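Local coordinates for foldase protein PrsA (Bacillus subtilis, PDB 4WO7) that assists the folding of secreted proteins outside the cell after their translocation and has peptidyl-prolyl cis-trans isomerase activity, which is not essential for its function in vivo, at residues L37-Y50 / Q235-V249. Numbering follows the deposited sequence.
Sequences LTQLVQEKVLDKKY and QEAVQKVMKKADIEV
Q42 enters the groove of helix 235-244 as a knob into a hole formed by Q235, V238, Q239 and M242, where this helix crosses helix 37-49 at 78° with the axes 10.4 Å apart. The pair joins the N- and C-terminal parts of the chain that flank the PPIase domain. From CB, the Q42 chain takes CG anti to its own carbonyl carbon (chi1 -74°) and then runs extended, which carries the amide across V238 at about a right angle. CG meets the M242 selenium at 3.8 Å, and V238 CG1 lies against it as well. CD rests on the same methyl, 3.4 Å from V238 CG1. At the tip, NE2 donates to Q235 OE1 at 3.0 Å, in the carbonyl plane and on a lone pair, with an N-H...O angle of 160°. The two amides are nearly coplanar, and Q235 NE2 returns a weak bond to Q42 OE1. That oxygen is also hydrogen-bonded to Y90 OH of helix 81-101, so both ends of the buried amide have partners and its rotation is fixed. A leucine in place of Q42 would probably leave the Q235 amide and the Y90 hydroxyl without their mate. Beyond the knob, V45 packs on the selenomethionine, its CB 3.8 Å from the M242 selenium, and its CG1 faces A245. Strand 248-249 carries the contact on to L37 through V249 and pairs antiparallel with a strand of the second subunit. At the opposite end L46 spreads its two methyls over the helix, CD1 against V238 and CD2 3.9 Å from V241 CG1, while the extended K49 brings NZ to 3.5 Å from K244 NZ, a close approach of like charges.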
loop_
_atom_site.group_PDB
_atom_site.type_symbol
_atom_site.label_atom_id
_atom_site.label_comp_id
_atom_site.label_asym_id
_atom_site.label_seq_id
_atom_site.Cartn_x
_atom_site.Cartn_y
_atom_site.Cartn_z
ATOM N N LEU A 37 10.748 -17.304 -3.443
ATOM C CA LEU A 37 10.978 -18.439 -4.335
ATOM C C LEU A 37 10.723 -18.029 -5.775
ATOM O O LEU A 37 11.412 -18.478 -6.690
ATOM C CB LEU A 37 10.088 -19.635 -3.971
ATOM C CG LEU A 37 10.237 -20.840 -4.913
ATOM C CD1 LEU A 37 11.667 -21.368 -4.917
ATOM C CD2 LEU A 37 9.268 -21.953 -4.534
ATOM N N THR A 38 9.722 -17.179 -5.965
ATOM C CA THR A 38 9.358 -16.705 -7.296
ATOM C C THR A 38 10.496 -15.891 -7.906
ATOM O O THR A 38 10.871 -16.086 -9.068
ATOM C CB THR A 38 8.064 -15.854 -7.251
ATOM O OG1 THR A 38 6.969 -16.664 -6.793
ATOM C CG2 THR A 38 7.720 -15.283 -8.627
ATOM N N GLN A 39 11.058 -14.988 -7.111
ATOM C CA GLN A 39 12.131 -14.120 -7.586
ATOM C C GLN A 39 13.378 -14.940 -7.892
ATOM O O GLN A 39 14.008 -14.768 -8.935
ATOM C CB GLN A 39 12.453 -13.042 -6.548
ATOM C CG GLN A 39 13.663 -12.183 -6.884
ATOM C CD GLN A 39 13.839 -11.031 -5.913
ATOM O OE1 GLN A 39 13.028 -10.832 -5.011
ATOM N NE2 GLN A 39 14.900 -10.261 -6.098
ATOM N N LEU A 40 13.717 -15.844 -6.981
ATOM C CA LEU A 40 14.902 -16.683 -7.129
ATOM C C LEU A 40 14.884 -17.509 -8.407
ATOM O O LEU A 40 15.865 -17.588 -9.146
ATOM C CB LEU A 40 15.034 -17.629 -5.932
ATOM C CG LEU A 40 15.429 -17.012 -4.593
ATOM C CD1 LEU A 40 15.304 -18.046 -3.478
ATOM C CD2 LEU A 40 16.849 -16.457 -4.658
ATOM N N VAL A 41 13.739 -18.124 -8.654
ATOM C CA VAL A 41 13.555 -18.973 -9.814
ATOM C C VAL A 41 13.555 -18.141 -11.100
ATOM O O VAL A 41 14.192 -18.513 -12.088
ATOM C CB VAL A 41 12.260 -19.789 -9.658
ATOM C CG1 VAL A 41 11.831 -20.422 -10.962
ATOM C CG2 VAL A 41 12.445 -20.844 -8.574
ATOM N N GLN A 42 12.837 -17.024 -11.090
ATOM C CA GLN A 42 12.792 -16.155 -12.264
ATOM C C GLN A 42 14.152 -15.548 -12.630
ATOM O O GLN A 42 14.508 -15.469 -13.807
ATOM C CB GLN A 42 11.782 -15.027 -12.058
ATOM C CG GLN A 42 10.337 -15.474 -12.152
ATOM C CD GLN A 42 9.352 -14.343 -11.946
ATOM O OE1 GLN A 42 9.742 -13.180 -11.808
ATOM N NE2 GLN A 42 8.063 -14.679 -11.927
ATOM N N GLU A 43 14.920 -15.128 -11.632
ATOM C CA GLU A 43 16.223 -14.543 -11.927
ATOM C C GLU A 43 17.215 -15.596 -12.403
ATOM O O GLU A 43 18.158 -15.273 -13.117
ATOM C CB GLU A 43 16.775 -13.783 -10.719
ATOM C CG GLU A 43 17.318 -14.626 -9.580
ATOM C CD GLU A 43 17.628 -13.783 -8.348
ATOM O OE1 GLU A 43 17.270 -12.585 -8.335
ATOM O OE2 GLU A 43 18.231 -14.316 -7.392
ATOM N N LYS A 44 17.002 -16.850 -12.019
ATOM C CA LYS A 44 17.832 -17.936 -12.538
ATOM C C LYS A 44 17.493 -18.254 -13.980
ATOM O O LYS A 44 18.376 -18.340 -14.835
ATOM C CB LYS A 44 17.663 -19.212 -11.722
ATOM C CG LYS A 44 18.541 -19.320 -10.510
ATOM C CD LYS A 44 18.501 -20.743 -9.988
ATOM C CE LYS A 44 19.511 -20.944 -8.887
ATOM N NZ LYS A 44 19.154 -20.149 -7.686
ATOM N N VAL A 45 16.205 -18.433 -14.245
ATOM C CA VAL A 45 15.758 -18.815 -15.573
ATOM C C VAL A 45 16.068 -17.692 -16.547
ATOM O O VAL A 45 16.643 -17.933 -17.609
ATOM C CB VAL A 45 14.255 -19.179 -15.579
ATOM C CG1 VAL A 45 13.695 -19.259 -16.997
ATOM C CG2 VAL A 45 14.045 -20.499 -14.842
ATOM N N LEU A 46 15.704 -16.466 -16.188
ATOM C CA LEU A 46 15.937 -15.329 -17.077
ATOM C C LEU A 46 17.428 -15.026 -17.291
ATOM O O LEU A 46 17.826 -14.634 -18.386
ATOM C CB LEU A 46 15.228 -14.081 -16.552
ATOM C CG LEU A 46 13.701 -14.196 -16.512
ATOM C CD1 LEU A 46 13.072 -12.920 -15.985
ATOM C CD2 LEU A 46 13.125 -14.562 -17.871
ATOM N N ASP A 47 18.257 -15.209 -16.266
ATOM C CA ASP A 47 19.684 -14.919 -16.417
ATOM C C ASP A 47 20.339 -15.860 -17.406
ATOM O O ASP A 47 21.344 -15.525 -18.033
ATOM C CB ASP A 47 20.419 -15.034 -15.082
ATOM C CG ASP A 47 21.888 -14.659 -15.192
ATOM O OD1 ASP A 47 22.217 -13.718 -15.949
ATOM O OD2 ASP A 47 22.716 -15.309 -14.519
ATOM N N LYS A 48 19.756 -17.040 -17.548
ATOM C CA LYS A 48 20.263 -18.025 -18.487
ATOM C C LYS A 48 19.782 -17.730 -19.909
ATOM O O LYS A 48 20.493 -17.993 -20.882
ATOM C CB LYS A 48 19.868 -19.431 -18.040
ATOM C CG LYS A 48 20.436 -20.526 -18.914
ATOM C CD LYS A 48 20.170 -21.876 -18.296
ATOM C CE LYS A 48 20.825 -22.984 -19.091
ATOM N NZ LYS A 48 20.656 -24.299 -18.420
ATOM N N LYS A 49 18.573 -17.187 -20.024
ATOM C CA LYS A 49 18.007 -16.856 -21.328
ATOM C C LYS A 49 18.554 -15.530 -21.829
ATOM O O LYS A 49 19.231 -15.480 -22.854
ATOM C CB LYS A 49 16.480 -16.806 -21.249
ATOM C CG LYS A 49 15.771 -16.580 -22.583
ATOM C CD LYS A 49 14.289 -16.905 -22.468
ATOM C CE LYS A 49 13.602 -16.806 -23.820
ATOM N NZ LYS A 49 12.156 -17.165 -23.759
ATOM N N TYR A 50 18.249 -14.456 -21.109
ATOM C CA TYR A 50 18.715 -13.136 -21.497
ATOM C C TYR A 50 20.034 -12.923 -20.797
ATOM O O TYR A 50 20.283 -13.527 -19.752
ATOM C CB TYR A 50 17.702 -12.068 -21.117
ATOM C CG TYR A 50 16.341 -12.414 -21.629
ATOM C CD1 TYR A 50 15.961 -12.104 -22.925
ATOM C CD2 TYR A 50 15.449 -13.098 -20.827
ATOM C CE1 TYR A 50 14.720 -12.446 -23.397
ATOM C CE2 TYR A 50 14.211 -13.446 -21.283
ATOM C CZ TYR A 50 13.848 -13.124 -22.572
ATOM O OH TYR A 50 12.598 -13.480 -23.015
ATOM N N GLN A 235 4.929 -9.303 -15.299
ATOM C CA GLN A 235 4.833 -10.644 -14.725
ATOM C C GLN A 235 4.017 -11.578 -15.597
ATOM O O GLN A 235 4.293 -12.776 -15.669
ATOM C CB GLN A 235 4.218 -10.593 -13.324
ATOM C CG GLN A 235 5.186 -10.183 -12.237
ATOM C CD GLN A 235 6.368 -11.129 -12.151
ATOM O OE1 GLN A 235 6.194 -12.347 -12.171
ATOM N NE2 GLN A 235 7.576 -10.577 -12.087
ATOM N N GLU A 236 3.014 -11.023 -16.263
ATOM C CA GLU A 236 2.235 -11.784 -17.225
ATOM C C GLU A 236 3.179 -12.287 -18.314
ATOM O O GLU A 236 3.078 -13.430 -18.759
ATOM C CB GLU A 236 1.103 -10.927 -17.803
ATOM C CG GLU A 236 0.155 -11.674 -18.735
ATOM C CD GLU A 236 -0.920 -10.778 -19.328
ATOM O OE1 GLU A 236 -1.133 -9.666 -18.798
ATOM O OE2 GLU A 236 -1.567 -11.195 -20.313
ATOM N N ALA A 237 4.103 -11.430 -18.737
ATOM C CA ALA A 237 5.088 -11.814 -19.741
ATOM C C ALA A 237 6.111 -12.811 -19.207
ATOM O O ALA A 237 6.429 -13.800 -19.870
ATOM C CB ALA A 237 5.806 -10.585 -20.271
ATOM N N VAL A 238 6.624 -12.548 -18.007
ATOM C CA VAL A 238 7.646 -13.393 -17.399
ATOM C C VAL A 238 7.103 -14.801 -17.165
ATOM O O VAL A 238 7.820 -15.785 -17.329
ATOM C CB VAL A 238 8.149 -12.791 -16.067
ATOM C CG1 VAL A 238 9.073 -13.767 -15.331
ATOM C CG2 VAL A 238 8.898 -11.498 -16.334
ATOM N N GLN A 239 5.829 -14.889 -16.792
ATOM C CA GLN A 239 5.221 -16.173 -16.462
ATOM C C GLN A 239 5.127 -17.086 -17.683
ATOM O O GLN A 239 5.115 -18.313 -17.552
ATOM C CB GLN A 239 3.831 -15.958 -15.853
ATOM C CG GLN A 239 3.303 -17.133 -15.056
ATOM C CD GLN A 239 4.210 -17.529 -13.909
ATOM O OE1 GLN A 239 5.074 -16.759 -13.489
ATOM N NE2 GLN A 239 4.015 -18.738 -13.394
ATOM N N LYS A 240 5.047 -16.496 -18.870
ATOM C CA LYS A 240 5.086 -17.286 -20.096
ATOM C C LYS A 240 6.423 -17.988 -20.255
ATOM O O LYS A 240 6.495 -19.120 -20.737
ATOM C CB LYS A 240 4.844 -16.417 -21.318
ATOM C CG LYS A 240 3.436 -15.942 -21.485
ATOM C CD LYS A 240 3.335 -15.235 -22.808
ATOM C CE LYS A 240 1.946 -14.747 -23.104
ATOM N NZ LYS A 240 1.969 -14.083 -24.427
ATOM N N VAL A 241 7.484 -17.299 -19.855
ATOM C CA VAL A 241 8.822 -17.847 -19.965
ATOM C C VAL A 241 8.960 -18.967 -18.950
ATOM O O VAL A 241 9.580 -19.993 -19.228
ATOM C CB VAL A 241 9.910 -16.781 -19.714
ATOM C CG1 VAL A 241 11.292 -17.382 -19.890
ATOM C CG2 VAL A 241 9.741 -15.603 -20.656
HETATM N N MSE A 242 8.359 -18.769 -17.779
HETATM C CA MSE A 242 8.489 -19.715 -16.681
HETATM C C MSE A 242 7.777 -21.039 -16.966
HETATM O O MSE A 242 8.249 -22.096 -16.548
HETATM C CB MSE A 242 7.953 -19.097 -15.387
HETATM C CG MSE A 242 8.763 -17.907 -14.866
HETATM SE SE MSE A 242 10.676 -18.273 -14.686
HETATM C CE MSE A 242 10.528 -20.021 -13.851
ATOM N N LYS A 243 6.649 -20.994 -17.672
ATOM C CA LYS A 243 5.968 -22.232 -18.058
ATOM C C LYS A 243 6.797 -23.038 -19.051
ATOM O O LYS A 243 6.851 -24.265 -18.964
ATOM C CB LYS A 243 4.581 -21.968 -18.652
ATOM C CG LYS A 243 3.490 -21.700 -17.631
ATOM C CD LYS A 243 2.148 -21.547 -18.321
ATOM C CE LYS A 243 1.011 -21.457 -17.325
ATOM N NZ LYS A 243 -0.293 -21.347 -18.030
ATOM N N LYS A 244 7.437 -22.353 -19.995
ATOM C CA LYS A 244 8.221 -23.034 -21.020
ATOM C C LYS A 244 9.460 -23.682 -20.408
ATOM O O LYS A 244 10.134 -24.482 -21.057
ATOM C CB LYS A 244 8.650 -22.062 -22.121
ATOM C CG LYS A 244 7.531 -21.606 -23.042
ATOM C CD LYS A 244 8.089 -20.935 -24.300
ATOM C CE LYS A 244 7.795 -19.436 -24.379
ATOM N NZ LYS A 244 8.904 -18.557 -23.913
ATOM N N ALA A 245 9.748 -23.335 -19.156
ATOM C CA ALA A 245 10.856 -23.925 -18.417
ATOM C C ALA A 245 10.268 -25.020 -17.551
ATOM O O ALA A 245 9.088 -24.956 -17.203
ATOM C CB ALA A 245 11.563 -22.878 -17.560
ATOM N N ASP A 246 11.069 -26.017 -17.188
ATOM C CA ASP A 246 10.548 -27.092 -16.353
ATOM C C ASP A 246 10.909 -26.809 -14.902
ATOM O O ASP A 246 11.978 -27.186 -14.415
ATOM C CB ASP A 246 11.072 -28.472 -16.787
ATOM C CG ASP A 246 12.556 -28.480 -17.092
ATOM O OD1 ASP A 246 13.115 -27.392 -17.343
ATOM O OD2 ASP A 246 13.160 -29.576 -17.083
ATOM N N ILE A 247 9.977 -26.144 -14.223
ATOM C CA ILE A 247 10.096 -25.855 -12.803
ATOM C C ILE A 247 9.376 -26.924 -12.017
ATOM O O ILE A 247 8.210 -27.223 -12.277
ATOM C CB ILE A 247 9.493 -24.500 -12.406
ATOM C CG1 ILE A 247 9.829 -23.415 -13.434
ATOM C CG2 ILE A 247 9.986 -24.108 -11.022
ATOM C CD1 ILE A 247 11.309 -23.226 -13.678
ATOM N N GLU A 248 10.088 -27.498 -11.059
ATOM C CA GLU A 248 9.538 -28.518 -10.185
ATOM C C GLU A 248 9.811 -28.159 -8.728
ATOM O O GLU A 248 10.952 -28.231 -8.267
ATOM C CB GLU A 248 10.131 -29.879 -10.528
ATOM C CG GLU A 248 9.533 -31.023 -9.745
ATOM C CD GLU A 248 10.089 -32.367 -10.171
ATOM O OE1 GLU A 248 10.939 -32.397 -11.087
ATOM O OE2 GLU A 248 9.668 -33.392 -9.594
ATOM N N VAL A 249 8.768 -27.758 -8.012
ATOM C CA VAL A 249 8.913 -27.404 -6.609
ATOM C C VAL A 249 8.856 -28.670 -5.767
ATOM O O VAL A 249 7.865 -29.398 -5.805
ATOM C CB VAL A 249 7.818 -26.433 -6.142
ATOM C CG1 VAL A 249 7.975 -26.138 -4.651
ATOM C CG2 VAL A 249 7.893 -25.140 -6.923
#